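Local coordinates for CTP:phosphocholine Cytidylyltransferase (Streptococcus pneumoniae, PDB 1JYK), which catalyses the transfer of a cytidylyl group from CTP to phosphocholine, which yields CDP-choline and pyrophosphate, at residues 38-42 with 237-243; 50-54 with 243-247; 95-99 with 113-117; 108-112 with 197-201; 146-150 with 230-236. All coordinates share one frame; numbering follows the deposited sequence.

Contact 1: 38-42 with 237-243; sequences RLRPL and IDSVQDY. Unlike the reference sequence in segment 38-42: Leu42 (reference Met).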
# COMPACT_ATOMS: atom_id res chain seq x y z
N ARG A 38 -4.03 -10.46 12.17
CA ARG A 38 -4.62 -11.54 11.38
C ARG A 38 -3.59 -12.56 10.87
O ARG A 38 -3.96 -13.67 10.46
CB ARG A 38 -5.39 -10.96 10.18
CG ARG A 38 -4.48 -10.42 9.09
CD ARG A 38 -5.24 -10.07 7.81
NE ARG A 38 -4.42 -9.49 6.74
CZ ARG A 38 -3.10 -9.25 6.78
NH1 ARG A 38 -2.38 -9.52 7.86
NH2 ARG A 38 -2.50 -8.72 5.72
N LEU A 39 -2.31 -12.20 10.91
CA LEU A 39 -1.28 -13.11 10.43
C LEU A 39 -0.71 -13.99 11.52
O LEU A 39 0.24 -14.75 11.28
CB LEU A 39 -0.15 -12.32 9.77
CG LEU A 39 -0.53 -11.53 8.52
CD1 LEU A 39 0.70 -10.86 7.94
CD2 LEU A 39 -1.16 -12.46 7.49
N ARG A 40 -1.27 -13.91 12.72
CA ARG A 40 -0.80 -14.73 13.84
C ARG A 40 -0.66 -16.19 13.40
O ARG A 40 -1.49 -16.70 12.64
CB ARG A 40 -1.76 -14.62 15.02
CG ARG A 40 -2.42 -15.93 15.46
CD ARG A 40 -1.58 -16.70 16.49
NE ARG A 40 -0.85 -15.81 17.41
CZ ARG A 40 0.06 -16.22 18.30
NH1 ARG A 40 0.37 -17.50 18.40
NH2 ARG A 40 0.65 -15.33 19.08
N PRO A 41 0.37 -16.91 13.88
CA PRO A 41 1.46 -16.54 14.80
C PRO A 41 2.67 -15.82 14.18
O PRO A 41 3.64 -15.52 14.87
CB PRO A 41 1.88 -17.88 15.38
CG PRO A 41 1.74 -18.80 14.19
CD PRO A 41 0.48 -18.32 13.47
N LEU A 42 2.62 -15.56 12.88
CA LEU A 42 3.73 -14.92 12.18
C LEU A 42 4.15 -13.56 12.72
O LEU A 42 5.33 -13.19 12.65
CB LEU A 42 3.40 -14.76 10.70
CG LEU A 42 3.16 -16.03 9.90
CD1 LEU A 42 2.53 -15.67 8.56
CD2 LEU A 42 4.47 -16.78 9.72
N ILE A 237 -1.09 -11.78 1.46
CA ILE A 237 -0.84 -12.63 2.61
C ILE A 237 -1.77 -12.11 3.70
O ILE A 237 -1.43 -11.18 4.43
CB ILE A 237 0.63 -12.55 3.07
CG1 ILE A 237 1.55 -12.83 1.88
CG2 ILE A 237 0.89 -13.56 4.19
CD1 ILE A 237 3.00 -13.04 2.24
N ASP A 238 -2.96 -12.69 3.77
CA ASP A 238 -3.97 -12.26 4.73
C ASP A 238 -4.10 -13.18 5.93
O ASP A 238 -4.85 -12.89 6.86
CB ASP A 238 -5.34 -12.17 4.04
CG ASP A 238 -5.43 -11.02 3.05
OD1 ASP A 238 -4.73 -10.01 3.26
OD2 ASP A 238 -6.20 -11.14 2.07
N SER A 239 -3.38 -14.30 5.90
CA SER A 239 -3.43 -15.27 7.00
C SER A 239 -2.17 -16.11 6.95
O SER A 239 -1.46 -16.09 5.95
CB SER A 239 -4.64 -16.19 6.83
OG SER A 239 -4.48 -17.01 5.69
N VAL A 240 -1.88 -16.84 8.02
CA VAL A 240 -0.69 -17.68 8.02
C VAL A 240 -0.90 -18.78 6.98
O VAL A 240 0.05 -19.35 6.45
CB VAL A 240 -0.41 -18.29 9.42
CG1 VAL A 240 -1.52 -19.26 9.81
CG2 VAL A 240 0.93 -19.00 9.43
N GLN A 241 -2.16 -19.07 6.67
CA GLN A 241 -2.49 -20.07 5.67
C GLN A 241 -2.03 -19.58 4.30
O GLN A 241 -1.47 -20.34 3.51
CB GLN A 241 -3.99 -20.33 5.64
CG GLN A 241 -4.46 -21.29 6.73
CD GLN A 241 -4.51 -20.66 8.12
OE1 GLN A 241 -4.76 -19.46 8.27
NE2 GLN A 241 -4.26 -21.48 9.14
N ASP A 242 -2.27 -18.30 4.02
CA ASP A 242 -1.86 -17.70 2.76
C ASP A 242 -0.34 -17.80 2.69
O ASP A 242 0.24 -18.10 1.65
CB ASP A 242 -2.25 -16.22 2.69
CG ASP A 242 -3.72 -16.01 2.41
OD1 ASP A 242 -4.41 -16.97 2.03
OD2 ASP A 242 -4.19 -14.87 2.59
N TYR A 243 0.29 -17.53 3.83
CA TYR A 243 1.74 -17.57 3.95
C TYR A 243 2.28 -18.97 3.65
O TYR A 243 3.25 -19.13 2.90
CB TYR A 243 2.15 -17.15 5.36
CG TYR A 243 3.57 -17.48 5.71
CD1 TYR A 243 4.61 -16.64 5.31
CD2 TYR A 243 3.89 -18.63 6.42
CE1 TYR A 243 5.93 -16.95 5.60
CE2 TYR A 243 5.21 -18.94 6.73
CZ TYR A 243 6.22 -18.10 6.31
OH TYR A 243 7.53 -18.40 6.60
O HOH W 1 -3.27 -16.22 10.52
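A mixed polar and apolar contact sets Arg38, Leu39 and Leu42 against Ile237, Asp238, Val240 and Tyr243, where the C-terminal helix 240-250 begins. Segment 38-42 belongs to the glycine-rich signature loop that follows strand 27-32 and in this family typically binds the nucleotide. Leu42 carries the apolar half. Its CD2 sits over one face of the Tyr243 ring, 3.9 Å from the centroid and 16° off the normal, a CH-pi contact. Leu42 CD1 comes to 3.5 Å from Tyr243 CG. Leu42 CG also meets Val240 CG2 at 3.7 Å. Leu39 turns CD2 to the backbone, 3.3 Å from Ser239 N. At the polar end the extended Arg38 chain runs past Asp238. Its NE lies 3.5 Å from Asp238 OD1, a long salt bridge with the two planes 46° apart. Arg38 NH2 has a second acid, Asp127. Ser239 is the N-cap and its OG accepts from Asp242 N at 3.1 Å. A water accepts from Val240 N at 2.9 Å and donates to Arg38 O and Arg40 O. Two acids thus probably balance the Arg38 charge, and the water satisfies an N-H of the first helical turn.

Contact 2: 50-54 with 243-247; sequences LVQVN and YRKLE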
# COMPACT_ATOMS: atom_id res chain seq x y z
N LEU A 50 8.37 -7.74 7.77
CA LEU A 50 9.62 -8.48 7.88
C LEU A 50 9.46 -10.01 7.97
O LEU A 50 10.43 -10.73 8.21
CB LEU A 50 10.43 -7.95 9.07
CG LEU A 50 10.83 -6.47 8.95
CD1 LEU A 50 11.68 -6.08 10.15
CD2 LEU A 50 11.60 -6.21 7.65
N VAL A 51 8.24 -10.49 7.78
CA VAL A 51 8.00 -11.93 7.78
C VAL A 51 8.77 -12.43 6.56
O VAL A 51 8.73 -11.81 5.49
CB VAL A 51 6.48 -12.24 7.65
CG1 VAL A 51 6.26 -13.66 7.15
CG2 VAL A 51 5.81 -12.06 9.00
N GLN A 52 9.48 -13.54 6.70
CA GLN A 52 10.27 -14.05 5.59
C GLN A 52 9.60 -15.11 4.72
O GLN A 52 9.02 -16.07 5.22
CB GLN A 52 11.60 -14.60 6.12
CG GLN A 52 12.30 -13.66 7.07
CD GLN A 52 13.67 -14.14 7.47
OE1 GLN A 52 14.26 -15.01 6.82
NE2 GLN A 52 14.21 -13.57 8.54
N VAL A 53 9.66 -14.91 3.41
CA VAL A 53 9.12 -15.87 2.46
C VAL A 53 10.33 -16.25 1.63
O VAL A 53 11.09 -15.38 1.18
CB VAL A 53 7.98 -15.27 1.58
CG1 VAL A 53 6.88 -14.73 2.47
CG2 VAL A 53 8.51 -14.19 0.66
N ASN A 54 10.54 -17.55 1.45
CA ASN A 54 11.69 -18.03 0.72
C ASN A 54 12.94 -17.43 1.36
O ASN A 54 13.86 -16.97 0.68
CB ASN A 54 11.62 -17.62 -0.76
CG ASN A 54 12.42 -18.55 -1.65
OD1 ASN A 54 12.76 -19.66 -1.27
ND2 ASN A 54 12.73 -18.08 -2.86
N TYR A 243 0.29 -17.53 3.83
CA TYR A 243 1.74 -17.57 3.95
C TYR A 243 2.28 -18.97 3.65
O TYR A 243 3.25 -19.13 2.90
CB TYR A 243 2.15 -17.15 5.36
CG TYR A 243 3.57 -17.48 5.71
CD1 TYR A 243 4.61 -16.64 5.31
CD2 TYR A 243 3.89 -18.63 6.42
CE1 TYR A 243 5.93 -16.95 5.60
CE2 TYR A 243 5.21 -18.94 6.73
CZ TYR A 243 6.22 -18.10 6.31
OH TYR A 243 7.53 -18.40 6.60
N ARG A 244 1.67 -19.98 4.25
CA ARG A 244 2.10 -21.35 4.04
C ARG A 244 1.97 -21.77 2.57
O ARG A 244 2.85 -22.43 2.02
CB ARG A 244 1.30 -22.29 4.94
CG ARG A 244 1.76 -22.24 6.38
CD ARG A 244 0.72 -22.75 7.36
NE ARG A 244 1.13 -22.51 8.74
CZ ARG A 244 0.33 -22.63 9.80
NH1 ARG A 244 -0.94 -23.00 9.62
NH2 ARG A 244 0.78 -22.38 11.02
N LYS A 245 0.87 -21.38 1.94
CA LYS A 245 0.65 -21.72 0.54
C LYS A 245 1.70 -21.07 -0.35
O LYS A 245 2.22 -21.71 -1.26
CB LYS A 245 -0.75 -21.28 0.12
CG LYS A 245 -1.83 -22.25 0.59
CD LYS A 245 -3.22 -21.65 0.52
CE LYS A 245 -4.24 -22.64 1.07
NZ LYS A 245 -5.64 -22.24 0.76
N LEU A 246 2.01 -19.81 -0.09
CA LEU A 246 3.01 -19.09 -0.88
C LEU A 246 4.38 -19.74 -0.75
O LEU A 246 5.12 -19.85 -1.72
CB LEU A 246 3.11 -17.63 -0.42
CG LEU A 246 4.23 -16.81 -1.06
CD1 LEU A 246 4.03 -16.74 -2.58
CD2 LEU A 246 4.25 -15.40 -0.47
N GLU A 247 4.72 -20.15 0.47
CA GLU A 247 6.01 -20.78 0.70
C GLU A 247 6.12 -22.02 -0.18
O GLU A 247 7.16 -22.26 -0.79
CB GLU A 247 6.14 -21.17 2.18
CG GLU A 247 6.49 -20.00 3.10
CD GLU A 247 7.94 -19.54 2.97
OE1 GLU A 247 8.59 -19.36 4.02
OE2 GLU A 247 8.43 -19.36 1.84
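Tyr243 points its hydroxyl end at the backbone of Gln52, whose carbonyl lies at the edge of the ring, in its plane. Tyr243 OH is 3.1 Å from Gln52 O. The same hydroxyl is 2.9 Å from Glu247 OE1, so both oxygens are within reach of its single proton. The ring swings out to this place with CG anti to the backbone N (chi1 166°). Val51 and Val53 come at the ring obliquely, each with its CG1. Val51 CG1 is 3.7 Å from Tyr243 CE1, and Val53 CG1 is 4.0 Å from the same carbon. Val53 CG1 also touches Leu246 CD2, at 4.0 Å. Leu246 in turn rests on Tyr129 and Phe131.

Glu247 lies one turn after Tyr243. Its CG packs over one face of the tyrosine ring, and the chain bends at chi2 (-74°) to bring the carboxylate back to the strand end. There OE2 accepts from Asn54 N at 2.8 Å. The N-H meets the syn side of the oxygen, tilted from the carboxylate plane. Beyond the contact, Val53 O accepts from Tyr61 OH of helix 58-68. Tyr243, Leu246 and Glu247 of helix 240-250 thus pack against strand 52-53, one arm of the beta hairpin it forms with strand 56-57. The hairpin follows the signature loop of the nucleotidyl transferase fold.

Contact 3: 95-99 with 113-117; sequences RLVFN and LVKEE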
# COMPACT_ATOMS: atom_id res chain seq x y z
N ARG A 95 14.19 5.67 4.21
CA ARG A 95 13.93 6.55 5.34
C ARG A 95 12.83 5.90 6.15
O ARG A 95 11.87 5.37 5.59
CB ARG A 95 13.47 7.93 4.86
CG ARG A 95 14.59 8.87 4.43
CD ARG A 95 14.06 10.29 4.26
NE ARG A 95 13.20 10.42 3.08
CZ ARG A 95 12.51 11.51 2.77
NH1 ARG A 95 12.58 12.58 3.56
NH2 ARG A 95 11.76 11.54 1.68
N LEU A 96 12.96 5.91 7.47
CA LEU A 96 11.94 5.32 8.33
C LEU A 96 11.18 6.42 9.05
O LEU A 96 11.79 7.36 9.55
CB LEU A 96 12.58 4.37 9.36
CG LEU A 96 13.49 3.25 8.81
CD1 LEU A 96 14.02 2.41 9.96
CD2 LEU A 96 12.71 2.38 7.84
N VAL A 97 9.85 6.31 9.07
CA VAL A 97 9.01 7.29 9.75
C VAL A 97 8.16 6.56 10.79
O VAL A 97 7.34 5.69 10.45
CB VAL A 97 8.10 8.04 8.76
CG1 VAL A 97 7.21 9.03 9.50
CG2 VAL A 97 8.95 8.76 7.74
N PHE A 98 8.35 6.92 12.06
CA PHE A 98 7.64 6.28 13.16
C PHE A 98 6.22 6.78 13.36
O PHE A 98 5.98 7.98 13.50
CB PHE A 98 8.44 6.48 14.45
CG PHE A 98 7.81 5.86 15.67
CD1 PHE A 98 7.92 6.47 16.91
CD2 PHE A 98 7.10 4.66 15.58
CE1 PHE A 98 7.35 5.90 18.04
CE2 PHE A 98 6.52 4.09 16.71
CZ PHE A 98 6.64 4.71 17.94
N ASN A 99 5.28 5.85 13.38
CA ASN A 99 3.88 6.16 13.61
C ASN A 99 3.53 5.58 14.98
O ASN A 99 3.27 4.38 15.11
CB ASN A 99 3.00 5.52 12.54
CG ASN A 99 1.51 5.65 12.85
OD1 ASN A 99 1.14 6.26 13.85
ND2 ASN A 99 0.67 5.07 12.00
N LEU A 113 1.19 11.25 8.31
CA LEU A 113 2.56 11.56 8.71
C LEU A 113 3.49 11.91 7.55
O LEU A 113 4.49 12.60 7.74
CB LEU A 113 3.15 10.39 9.51
CG LEU A 113 2.45 10.15 10.85
CD1 LEU A 113 2.82 8.78 11.40
CD2 LEU A 113 2.85 11.24 11.83
N VAL A 114 3.17 11.46 6.34
CA VAL A 114 4.00 11.77 5.17
C VAL A 114 3.17 12.37 4.05
O VAL A 114 3.53 12.28 2.87
CB VAL A 114 4.73 10.49 4.64
CG1 VAL A 114 5.77 10.03 5.65
CG2 VAL A 114 3.72 9.38 4.38
N LYS A 115 2.06 13.01 4.41
CA LYS A 115 1.16 13.58 3.41
C LYS A 115 1.83 14.48 2.39
O LYS A 115 1.46 14.46 1.21
CB LYS A 115 0.02 14.34 4.10
CG LYS A 115 0.43 15.60 4.85
CD LYS A 115 -0.70 16.04 5.77
CE LYS A 115 -0.35 17.31 6.53
NZ LYS A 115 -0.65 18.51 5.72
N GLU A 116 2.82 15.26 2.81
CA GLU A 116 3.47 16.15 1.86
C GLU A 116 4.40 15.41 0.89
O GLU A 116 4.95 16.01 -0.03
CB GLU A 116 4.24 17.24 2.62
CG GLU A 116 3.39 18.01 3.66
CD GLU A 116 2.12 18.65 3.07
OE1 GLU A 116 2.10 19.00 1.87
OE2 GLU A 116 1.12 18.80 3.82
N GLU A 117 4.54 14.11 1.08
CA GLU A 117 5.39 13.29 0.21
C GLU A 117 4.55 12.50 -0.79
O GLU A 117 5.08 11.79 -1.64
CB GLU A 117 6.20 12.30 1.05
CG GLU A 117 7.01 12.95 2.14
CD GLU A 117 8.39 13.36 1.67
OE1 GLU A 117 8.70 13.16 0.47
OE2 GLU A 117 9.18 13.87 2.49
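Val97 and Val114 touch through CG2 and CG1, 4.0 Å apart. They join edge strand 95-98 of the Rossmann-like sheet to the return loop of its beta-alpha-beta crossover. That crossover runs through helix 108-112 and back to strand 121-125. Val97 CG1 also faces Leu113 CB, at 4.3 Å. Leu113 meets Asn99 at about a right angle, with CD1 3.5 Å from Asn99 CB. At the other end Arg95 and Glu117 approach from opposite directions. Arg95 NH2 lies 3.6 Å from Glu117 OE2, a long salt bridge. The guanidinium and carboxylate planes are 81° apart, so the two groups do not meet flat. Glu117 reaches it by a bend at chi2 (-89°).

In the second shell, the Asn99 amide is held at both ends: OD1 accepts from Lys101 N, and ND2 bonds to Ser110 OG of the crossover helix. Ile75 lies beside Val97, Arg95 and Glu117, while Val114 also rests on Ile29 and Ile77. The loop therefore covers three neighbouring parallel strands. In its last part Glu117 N donates to Val114 O at 2.8 Å.

Contact 4: 108-112 with 197-201; sequences FYSLY and IDKAY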
# COMPACT_ATOMS: atom_id res chain seq x y z
N PHE A 108 -4.95 5.73 8.08
CA PHE A 108 -5.11 7.07 7.49
C PHE A 108 -3.97 7.90 8.07
O PHE A 108 -3.34 8.72 7.38
CB PHE A 108 -6.45 7.68 7.94
CG PHE A 108 -6.46 9.21 7.96
CD1 PHE A 108 -5.98 9.91 9.07
CD2 PHE A 108 -6.96 9.93 6.89
CE1 PHE A 108 -6.00 11.32 9.09
CE2 PHE A 108 -6.99 11.34 6.90
CZ PHE A 108 -6.51 12.03 8.00
N TYR A 109 -3.70 7.68 9.35
CA TYR A 109 -2.67 8.41 10.06
C TYR A 109 -1.25 8.09 9.57
O TYR A 109 -0.36 8.94 9.63
CB TYR A 109 -2.79 8.15 11.56
CG TYR A 109 -1.96 9.08 12.40
CD1 TYR A 109 -2.19 10.45 12.40
CD2 TYR A 109 -0.89 8.59 13.14
CE1 TYR A 109 -1.37 11.32 13.13
CE2 TYR A 109 -0.06 9.44 13.87
CZ TYR A 109 -0.31 10.80 13.86
OH TYR A 109 0.52 11.64 14.58
N SER A 110 -1.04 6.87 9.09
CA SER A 110 0.26 6.50 8.57
C SER A 110 0.56 7.39 7.37
O SER A 110 1.67 7.90 7.23
CB SER A 110 0.26 5.03 8.15
OG SER A 110 0.41 4.19 9.28
N LEU A 111 -0.43 7.57 6.51
CA LEU A 111 -0.25 8.43 5.35
C LEU A 111 -0.22 9.90 5.78
O LEU A 111 0.48 10.71 5.16
CB LEU A 111 -1.36 8.20 4.33
CG LEU A 111 -1.18 8.93 2.99
CD1 LEU A 111 0.15 8.54 2.35
CD2 LEU A 111 -2.32 8.57 2.06
N TYR A 112 -0.97 10.25 6.82
CA TYR A 112 -0.99 11.63 7.30
C TYR A 112 0.44 12.11 7.62
O TYR A 112 0.84 13.21 7.25
CB TYR A 112 -1.85 11.78 8.56
CG TYR A 112 -1.83 13.20 9.09
CD1 TYR A 112 -2.63 14.18 8.52
CD2 TYR A 112 -0.93 13.58 10.10
CE1 TYR A 112 -2.55 15.52 8.93
CE2 TYR A 112 -0.84 14.91 10.51
CZ TYR A 112 -1.65 15.88 9.92
OH TYR A 112 -1.55 17.21 10.29
N ILE A 197 -7.18 15.15 3.50
CA ILE A 197 -6.53 14.59 4.68
C ILE A 197 -6.53 15.63 5.81
O ILE A 197 -6.89 15.32 6.94
CB ILE A 197 -5.07 14.17 4.37
CG1 ILE A 197 -5.07 12.85 3.58
CG2 ILE A 197 -4.27 14.05 5.67
CD1 ILE A 197 -3.72 12.47 3.01
N ASP A 198 -6.12 16.85 5.47
CA ASP A 198 -6.06 17.94 6.45
C ASP A 198 -7.44 18.10 7.08
O ASP A 198 -7.57 18.11 8.30
CB ASP A 198 -5.67 19.25 5.79
CG ASP A 198 -4.21 19.29 5.37
OD1 ASP A 198 -3.87 20.12 4.51
OD2 ASP A 198 -3.41 18.49 5.90
N LYS A 199 -8.45 18.21 6.23
CA LYS A 199 -9.83 18.38 6.69
C LYS A 199 -10.30 17.25 7.61
O LYS A 199 -10.92 17.51 8.64
CB LYS A 199 -10.79 18.50 5.50
CG LYS A 199 -12.26 18.63 5.88
CD LYS A 199 -13.17 18.53 4.65
CE LYS A 199 -13.16 19.84 3.85
NZ LYS A 199 -14.41 20.01 3.04
N ALA A 200 -10.02 16.01 7.23
CA ALA A 200 -10.45 14.87 8.05
C ALA A 200 -9.75 14.85 9.40
O ALA A 200 -10.38 14.60 10.43
CB ALA A 200 -10.19 13.57 7.30
N TYR A 201 -8.45 15.11 9.40
CA TYR A 201 -7.65 15.10 10.62
C TYR A 201 -8.11 16.15 11.64
O TYR A 201 -8.01 15.94 12.85
CB TYR A 201 -6.18 15.32 10.28
CG TYR A 201 -5.22 15.10 11.44
CD1 TYR A 201 -5.20 13.90 12.14
CD2 TYR A 201 -4.31 16.10 11.81
CE1 TYR A 201 -4.29 13.68 13.19
CE2 TYR A 201 -3.40 15.90 12.85
CZ TYR A 201 -3.40 14.69 13.54
OH TYR A 201 -2.50 14.48 14.56
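Tyr112 and Tyr201 make the main aromatic contact between helix 108-112 and the end of helix 187-201. Their centroids are 4.0 Å apart and the planes meet at 31°, an oblique pairing. Each ring has carbons of the other over one face. The closest carbons are Tyr112 CZ and Tyr201 CD2, at 3.3 Å. With chi1 at 178°, CG opposite the backbone N, the Tyr112 ring extends to helix 187-201. Tyr109 adds a third ring. It is nearly parallel to Tyr201 but slid aside, with centroids 5.9 Å apart.

The apolar contacts centre on Ile197. Its CG2 lies at the edge of the Tyr112 ring, 3.3 Å from CD1. Ile197 CG2 is also 3.8 Å from Phe108 CZ. Phe108 CE2 touches Ala200 CB at 3.9 Å. Met214 of helix 213-216 touches Phe108, Ile197 and Ala200.

The polar contribution is slight. Ile197 O faces the rim of the Phe108 ring, and Asp198 turns to Lys115 for its salt bridge. The axes of the two helical segments stay 11.1 Å apart and cross at -124°, a spacing filled by large side chains. Tyr109, Tyr112 and Tyr201 form an aromatic cluster between two helices, extended edge-to-face by Tyr105 and Phe206.

Contact 5: 146-150 with 230-236; sequences SVYRE and EGNSIYE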
# COMPACT_ATOMS: atom_id res chain seq x y z
N SER A 146 -4.55 -3.09 -10.05
CA SER A 146 -5.56 -4.01 -9.54
C SER A 146 -5.63 -5.44 -10.08
O SER A 146 -5.61 -5.66 -11.29
CB SER A 146 -6.94 -3.37 -9.73
OG SER A 146 -7.97 -4.23 -9.30
N VAL A 147 -5.74 -6.41 -9.17
CA VAL A 147 -5.88 -7.80 -9.55
C VAL A 147 -7.35 -8.17 -9.34
O VAL A 147 -8.03 -7.56 -8.50
CB VAL A 147 -5.01 -8.76 -8.68
CG1 VAL A 147 -3.53 -8.57 -8.99
CG2 VAL A 147 -5.29 -8.51 -7.20
N TYR A 148 -7.84 -9.14 -10.09
CA TYR A 148 -9.22 -9.59 -9.95
C TYR A 148 -9.27 -10.68 -8.87
O TYR A 148 -8.41 -11.57 -8.84
CB TYR A 148 -9.74 -10.14 -11.28
CG TYR A 148 -11.10 -10.82 -11.19
CD1 TYR A 148 -12.28 -10.08 -11.32
CD2 TYR A 148 -11.20 -12.19 -10.99
CE1 TYR A 148 -13.53 -10.70 -11.24
CE2 TYR A 148 -12.44 -12.82 -10.91
CZ TYR A 148 -13.60 -12.07 -11.03
OH TYR A 148 -14.83 -12.69 -10.95
N ARG A 149 -10.27 -10.62 -8.00
CA ARG A 149 -10.42 -11.61 -6.94
C ARG A 149 -11.87 -12.04 -6.78
O ARG A 149 -12.80 -11.28 -7.07
CB ARG A 149 -9.93 -11.05 -5.61
CG ARG A 149 -8.43 -10.87 -5.52
CD ARG A 149 -7.71 -12.18 -5.74
NE ARG A 149 -6.26 -12.01 -5.64
CZ ARG A 149 -5.42 -12.11 -6.67
NH1 ARG A 149 -5.88 -12.38 -7.89
NH2 ARG A 149 -4.10 -11.96 -6.47
N GLU A 150 -12.06 -13.27 -6.30
CA GLU A 150 -13.38 -13.83 -6.04
C GLU A 150 -13.46 -14.28 -4.58
O GLU A 150 -12.44 -14.32 -3.89
CB GLU A 150 -13.63 -15.02 -6.97
CG GLU A 150 -13.70 -14.62 -8.43
CD GLU A 150 -14.11 -15.77 -9.33
OE1 GLU A 150 -14.65 -15.49 -10.43
OE2 GLU A 150 -13.89 -16.93 -8.95
N GLU A 230 -2.40 -9.06 -14.05
CA GLU A 230 -2.68 -10.47 -14.25
C GLU A 230 -2.87 -11.05 -12.85
O GLU A 230 -2.19 -10.65 -11.91
CB GLU A 230 -1.50 -11.15 -14.94
CG GLU A 230 -1.23 -10.59 -16.33
CD GLU A 230 0.14 -10.98 -16.87
OE1 GLU A 230 0.21 -11.93 -17.67
OE2 GLU A 230 1.14 -10.33 -16.48
N GLY A 231 -3.82 -11.97 -12.73
CA GLY A 231 -4.14 -12.58 -11.45
C GLY A 231 -3.05 -12.89 -10.44
O GLY A 231 -3.24 -12.66 -9.25
N ASN A 232 -1.91 -13.40 -10.90
CA ASN A 232 -0.83 -13.77 -9.99
C ASN A 232 0.28 -12.72 -9.84
O ASN A 232 1.39 -13.05 -9.41
CB ASN A 232 -0.21 -15.10 -10.45
CG ASN A 232 0.00 -15.15 -11.96
OD1 ASN A 232 0.33 -14.14 -12.59
ND2 ASN A 232 -0.19 -16.34 -12.54
N SER A 233 -0.01 -11.47 -10.17
CA SER A 233 0.98 -10.41 -10.08
C SER A 233 1.28 -10.02 -8.64
O SER A 233 2.43 -9.79 -8.26
CB SER A 233 0.50 -9.19 -10.86
OG SER A 233 0.75 -9.34 -12.24
N ILE A 234 0.22 -9.93 -7.84
CA ILE A 234 0.32 -9.59 -6.43
C ILE A 234 -0.27 -10.76 -5.67
O ILE A 234 -1.35 -11.25 -6.01
CB ILE A 234 -0.49 -8.31 -6.08
CG1 ILE A 234 0.18 -7.08 -6.69
CG2 ILE A 234 -0.60 -8.15 -4.58
CD1 ILE A 234 -0.71 -5.85 -6.71
N TYR A 235 0.43 -11.23 -4.65
CA TYR A 235 -0.07 -12.34 -3.86
C TYR A 235 -0.30 -11.81 -2.45
O TYR A 235 0.65 -11.44 -1.77
CB TYR A 235 0.95 -13.47 -3.83
CG TYR A 235 0.46 -14.71 -3.11
CD1 TYR A 235 0.23 -15.89 -3.80
CD2 TYR A 235 0.26 -14.70 -1.73
CE1 TYR A 235 -0.18 -17.05 -3.14
CE2 TYR A 235 -0.14 -15.85 -1.05
CZ TYR A 235 -0.36 -17.02 -1.76
OH TYR A 235 -0.74 -18.16 -1.11
N GLU A 236 -1.56 -11.76 -2.05
CA GLU A 236 -1.95 -11.26 -0.73
C GLU A 236 -1.69 -12.26 0.38
O GLU A 236 -2.03 -13.43 0.26
CB GLU A 236 -3.43 -10.90 -0.72
CG GLU A 236 -3.87 -10.01 -1.85
CD GLU A 236 -4.04 -10.76 -3.16
OE1 GLU A 236 -3.81 -12.00 -3.20
OE2 GLU A 236 -4.40 -10.10 -4.16
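Arg149 makes most of the polar contact, with hydrogen bonds to Gly231 and a salt bridge to Glu236. Its NH1 and NH2 both donate to Gly231 O, each at 3.0 Å. The oxygen lies in the guanidinium plane. NH2 approaches it nearly along the C=O axis, at a C=O...N angle of 172°. NH1 also donates to Tyr148 O at 2.8 Å, and this partner is tilted out of the plane.

The salt bridge comes next. Arg149 NH2 is 3.0 Å from Glu236 OE2, and NE is equally near that oxygen. The hydrogen bonds between the two groups are all weak; the planes stand 82° apart. Charge attraction probably counts for more here than bond geometry. Glu236 turns its carboxylate to the arginine by a bend at chi2 (78°). Together these partners probably fix how the guanidinium is turned.

Val147 supplies the van der Waals packing. Within its own segment Val147 CG2 covers the centre of one face of the Arg149 guanidinium, 3.6 Å above the plane. Across the contact Val147 CG1 meets Ile234 CB at 4.2 Å, and Val147 CG2 packs against Glu236 OE2 at 3.5 Å. Ile234 N is buried here without a partner in the model.

Gly231 belongs to a type I beta turn from Glu230 to Ser233, closed by Ser233 N to Glu230 O. Strand 234-236 pairs with 128-130, whereas strand 142-149 belongs to the large mixed sheet. The contact is thus an arginine-centred polar network that joins the end of one sheet to a beta turn and the first strand after it.

In the fold
From the N terminus, the signature loop 38-42 opens contact 1 and residues 50-54 open contact 2. Both close on helix 240-250, cross along the chain and share Tyr243. They tie the start of the fold to its C-terminal helix, and the other three contacts fall within both spans. Contact 3 closes a short loop from strand 95-98. Contact 4 starts inside that loop, at 108-112, and closes only at helix 187-201, so the two cross. They touch through Lys115 with Asp198 and Asn99 with Ser110. Contact 5 opens at 146-150 after contact 3 has closed, and crosses contact 4. Its strand 234-236 runs on into contacts 1 and 2, with Tyr235 reaching Asp242.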